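Local coordinates for protein chitinase (Thermococcus chitonophagus, PDB 5XSW) that probably hydrolyses chitin as an endochitinase, this chain holding the C-terminal part of the longer protein, with sugar bound in its ligand pocket, at residues Leu132-Val144 and Tyr449-Met461. Numbering follows the deposited sequence.
Sequences LIADPKSYYDPHV and YRYDFLTILRVAM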
# COMPACT_ATOMS: atom_id res chain seq x y z
N LEU A 132 42.67 0.14 -1.96
CA LEU A 132 41.49 0.43 -1.14
C LEU A 132 41.54 1.82 -0.60
O LEU A 132 40.53 2.46 -0.51
CB LEU A 132 41.35 -0.56 0.05
CG LEU A 132 41.11 -2.01 -0.32
CD1 LEU A 132 41.21 -2.94 0.93
CD2 LEU A 132 39.75 -2.25 -1.01
N ILE A 133 42.72 2.27 -0.16
CA ILE A 133 42.83 3.54 0.53
C ILE A 133 43.67 4.53 -0.29
O ILE A 133 44.88 4.37 -0.43
CB ILE A 133 43.45 3.38 1.92
CG1 ILE A 133 42.62 2.37 2.76
CG2 ILE A 133 43.62 4.74 2.59
CD1 ILE A 133 43.01 2.33 4.25
N ALA A 134 43.01 5.54 -0.83
CA ALA A 134 43.69 6.50 -1.70
C ALA A 134 44.63 7.36 -0.88
O ALA A 134 45.74 7.65 -1.28
CB ALA A 134 42.66 7.39 -2.43
N ASP A 135 44.16 7.77 0.29
CA ASP A 135 44.87 8.78 1.03
C ASP A 135 44.72 8.50 2.52
O ASP A 135 43.80 9.00 3.19
CB ASP A 135 44.33 10.16 0.62
CG ASP A 135 44.85 11.31 1.48
OD1 ASP A 135 45.71 11.12 2.35
OD2 ASP A 135 44.38 12.46 1.25
N PRO A 136 45.67 7.74 3.07
CA PRO A 136 45.57 7.32 4.46
C PRO A 136 45.42 8.42 5.49
O PRO A 136 44.73 8.20 6.49
CB PRO A 136 46.90 6.57 4.69
CG PRO A 136 47.20 6.01 3.40
CD PRO A 136 46.78 7.06 2.38
N LYS A 137 46.06 9.56 5.32
CA LYS A 137 45.98 10.59 6.32
C LYS A 137 44.53 11.12 6.45
O LYS A 137 44.03 11.43 7.55
CB LYS A 137 46.91 11.75 5.98
CG LYS A 137 46.80 12.91 6.97
CD LYS A 137 48.14 13.61 7.21
CE LYS A 137 48.08 15.08 6.81
NZ LYS A 137 47.84 15.27 5.33
N SER A 138 43.89 11.28 5.29
CA SER A 138 42.50 11.72 5.24
C SER A 138 41.56 10.57 5.70
O SER A 138 40.64 10.79 6.47
CB SER A 138 42.17 12.20 3.84
OG SER A 138 40.80 12.59 3.76
N TYR A 139 41.84 9.35 5.27
CA TYR A 139 41.01 8.21 5.58
C TYR A 139 40.88 8.01 7.10
O TYR A 139 39.77 7.73 7.55
CB TYR A 139 41.56 6.96 4.88
CG TYR A 139 40.76 5.66 4.97
CD1 TYR A 139 40.86 4.82 6.09
CD2 TYR A 139 39.98 5.23 3.88
CE1 TYR A 139 40.17 3.57 6.14
CE2 TYR A 139 39.29 4.01 3.94
CZ TYR A 139 39.40 3.20 5.08
OH TYR A 139 38.75 2.01 5.12
N TYR A 140 41.96 8.22 7.87
CA TYR A 140 41.96 7.93 9.32
C TYR A 140 41.87 9.17 10.16
O TYR A 140 41.90 9.08 11.36
CB TYR A 140 43.20 7.11 9.76
CG TYR A 140 43.26 5.74 9.18
CD1 TYR A 140 42.42 4.72 9.64
CD2 TYR A 140 44.16 5.43 8.16
CE1 TYR A 140 42.48 3.44 9.10
CE2 TYR A 140 44.19 4.14 7.57
CZ TYR A 140 43.36 3.15 8.07
OH TYR A 140 43.38 1.87 7.54
N ASP A 141 41.70 10.32 9.53
CA ASP A 141 41.65 11.58 10.23
C ASP A 141 40.41 11.68 11.14
O ASP A 141 39.27 11.58 10.68
CB ASP A 141 41.67 12.72 9.22
CG ASP A 141 41.75 14.10 9.87
OD1 ASP A 141 41.68 14.22 11.12
OD2 ASP A 141 41.88 15.07 9.11
N PRO A 142 40.63 11.88 12.44
CA PRO A 142 39.45 11.90 13.31
C PRO A 142 38.73 13.23 13.33
O PRO A 142 37.70 13.33 13.98
CB PRO A 142 40.02 11.59 14.70
CG PRO A 142 41.50 12.08 14.61
CD PRO A 142 41.91 11.81 13.18
N HIS A 143 39.25 14.25 12.65
CA HIS A 143 38.64 15.56 12.77
C HIS A 143 37.30 15.50 12.01
O HIS A 143 37.25 14.99 10.91
CB HIS A 143 39.54 16.65 12.20
CG HIS A 143 38.83 17.94 11.94
ND1 HIS A 143 38.77 18.96 12.87
CD2 HIS A 143 38.17 18.40 10.84
CE1 HIS A 143 38.09 19.98 12.36
NE2 HIS A 143 37.72 19.66 11.13
N VAL A 144 36.26 16.04 12.63
CA VAL A 144 34.90 16.02 12.09
C VAL A 144 34.53 17.38 11.53
O VAL A 144 34.64 18.37 12.21
CB VAL A 144 33.88 15.63 13.20
CG1 VAL A 144 32.42 15.74 12.70
CG2 VAL A 144 34.19 14.23 13.73
N TYR A 449 33.61 0.51 11.99
CA TYR A 449 32.39 0.93 11.29
C TYR A 449 32.61 2.34 10.70
O TYR A 449 32.48 2.57 9.51
CB TYR A 449 31.20 0.93 12.25
CG TYR A 449 29.98 1.55 11.59
CD1 TYR A 449 29.17 0.80 10.77
CD2 TYR A 449 29.68 2.88 11.79
CE1 TYR A 449 27.99 1.37 10.16
CE2 TYR A 449 28.51 3.48 11.19
CZ TYR A 449 27.70 2.70 10.40
OH TYR A 449 26.59 3.29 9.85
N ARG A 450 33.02 3.26 11.55
CA ARG A 450 33.20 4.64 11.12
C ARG A 450 34.20 4.78 9.93
O ARG A 450 33.91 5.43 8.92
CB ARG A 450 33.68 5.50 12.31
CG ARG A 450 33.88 6.95 11.87
CD ARG A 450 34.34 7.84 12.99
NE ARG A 450 34.97 9.04 12.45
CZ ARG A 450 35.38 10.06 13.21
NH1 ARG A 450 35.20 10.06 14.54
NH2 ARG A 450 35.97 11.10 12.63
N TYR A 451 35.37 4.13 10.05
CA TYR A 451 36.47 4.36 9.09
C TYR A 451 36.46 3.42 7.90
O TYR A 451 36.85 3.80 6.79
CB TYR A 451 37.82 4.29 9.84
CG TYR A 451 37.99 5.42 10.83
CD1 TYR A 451 38.30 6.70 10.41
CD2 TYR A 451 37.71 5.22 12.17
CE1 TYR A 451 38.42 7.74 11.32
CE2 TYR A 451 37.81 6.25 13.08
CZ TYR A 451 38.16 7.50 12.66
OH TYR A 451 38.26 8.51 13.60
N ASP A 452 36.01 2.18 8.11
CA ASP A 452 36.15 1.16 7.08
C ASP A 452 34.87 0.71 6.37
O ASP A 452 34.94 0.12 5.29
CB ASP A 452 36.78 -0.09 7.68
CG ASP A 452 38.16 0.17 8.24
OD1 ASP A 452 38.98 0.80 7.52
OD2 ASP A 452 38.41 -0.24 9.39
N PHE A 453 33.72 0.83 7.01
CA PHE A 453 32.60 0.07 6.44
C PHE A 453 32.11 0.60 5.06
O PHE A 453 31.66 -0.18 4.22
CB PHE A 453 31.39 -0.02 7.45
CG PHE A 453 30.35 -1.04 7.02
CD1 PHE A 453 30.68 -2.37 6.93
CD2 PHE A 453 29.05 -0.64 6.69
CE1 PHE A 453 29.74 -3.33 6.48
CE2 PHE A 453 28.09 -1.57 6.27
CZ PHE A 453 28.43 -2.92 6.15
N LEU A 454 32.21 1.91 4.79
CA LEU A 454 31.83 2.36 3.45
C LEU A 454 32.73 1.73 2.37
O LEU A 454 32.26 1.40 1.27
CB LEU A 454 31.92 3.88 3.30
CG LEU A 454 30.78 4.67 3.96
CD1 LEU A 454 30.96 6.21 3.71
CD2 LEU A 454 29.42 4.16 3.39
N THR A 455 34.00 1.54 2.70
CA THR A 455 34.92 0.92 1.70
C THR A 455 34.54 -0.55 1.47
O THR A 455 34.48 -1.03 0.33
CB THR A 455 36.39 1.11 2.18
OG1 THR A 455 36.71 2.51 2.16
CG2 THR A 455 37.36 0.39 1.18
N ILE A 456 34.15 -1.25 2.55
CA ILE A 456 33.65 -2.61 2.43
C ILE A 456 32.41 -2.66 1.54
O ILE A 456 32.27 -3.51 0.62
CB ILE A 456 33.29 -3.22 3.81
CG1 ILE A 456 34.53 -3.41 4.71
CG2 ILE A 456 32.44 -4.52 3.59
CD1 ILE A 456 35.52 -4.56 4.21
N LEU A 457 31.47 -1.76 1.80
CA LEU A 457 30.28 -1.68 0.92
C LEU A 457 30.62 -1.44 -0.58
O LEU A 457 30.03 -2.07 -1.48
CB LEU A 457 29.34 -0.56 1.40
CG LEU A 457 28.57 -0.87 2.73
CD1 LEU A 457 27.67 0.31 3.17
CD2 LEU A 457 27.74 -2.18 2.59
N ARG A 458 31.58 -0.56 -0.83
CA ARG A 458 31.97 -0.23 -2.21
C ARG A 458 32.60 -1.41 -2.89
O ARG A 458 32.31 -1.71 -4.06
CB ARG A 458 32.94 0.97 -2.21
CG ARG A 458 32.18 2.25 -1.94
CD ARG A 458 33.01 3.51 -1.80
NE ARG A 458 32.13 4.55 -1.28
CZ ARG A 458 32.55 5.58 -0.58
NH1 ARG A 458 33.83 5.74 -0.31
NH2 ARG A 458 31.67 6.44 -0.09
N VAL A 459 33.44 -2.14 -2.13
CA VAL A 459 33.98 -3.38 -2.67
C VAL A 459 32.88 -4.32 -3.02
O VAL A 459 32.85 -4.86 -4.14
CB VAL A 459 34.94 -4.03 -1.68
CG1 VAL A 459 35.23 -5.47 -2.09
CG2 VAL A 459 36.21 -3.19 -1.64
N ALA A 460 31.93 -4.52 -2.11
CA ALA A 460 30.81 -5.41 -2.46
C ALA A 460 30.07 -4.90 -3.68
O ALA A 460 29.69 -5.68 -4.58
CB ALA A 460 29.81 -5.54 -1.25
N MET A 461 29.81 -3.58 -3.72
CA MET A 461 28.95 -3.04 -4.78
C MET A 461 29.57 -3.00 -6.16
O MET A 461 28.85 -2.87 -7.18
CB MET A 461 28.47 -1.62 -4.39
CG MET A 461 27.50 -1.73 -3.17
SD MET A 461 26.99 -0.12 -2.55
CE MET A 461 25.76 0.34 -3.77
O HOH W 1 38.27 3.65 0.31
O HOH W 2 37.65 6.46 6.23
O HOH W 3 41.42 0.23 8.28
O HOH W 4 36.57 12.11 16.20
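With CG anti to the backbone N (chi1 -174°), the Tyr-139 side chain carries its OH across to helix 449-461, where it donates to OD1 of Asp-452 at 2.7 Å, on the anti lone pair. At the start of that helix, the extended Arg-450 gives NH2 to Pro-142 O (3.1 Å), nearly in the guanidinium plane but above the carbonyl plane; Gln-161 OE1 takes a second bond from NH2.

Water does much of the joining. One water links Tyr-139 O to Tyr-451 O and lies over the Tyr-139 ring, whose other face carries Ile-133 CD1. Another passes from Tyr-140 OH to Asp-452 OD1, so that oxygen receives two donors; a third joins Leu-132 O to Thr-455 OG1. A phenylalanine in place of Tyr-139 would probably cost Asp-452 OD1 the phenol donor, keeping of these two only the water.

The apolar contact is Leu-132 CD2 on Val-459 CG2 at 3.7 Å; Tyr-451 OH packs against Pro-142 CB in plain van der Waals contact.

Leu-132, Tyr-139 ending short helix 136-139, and the loop from Tyr-140 to Val-144 thus pack on helix 449-461: Leu-438 of helix 421-439 touches Tyr-139, while Phe-453 turns away toward helices 186-199 and 399-412.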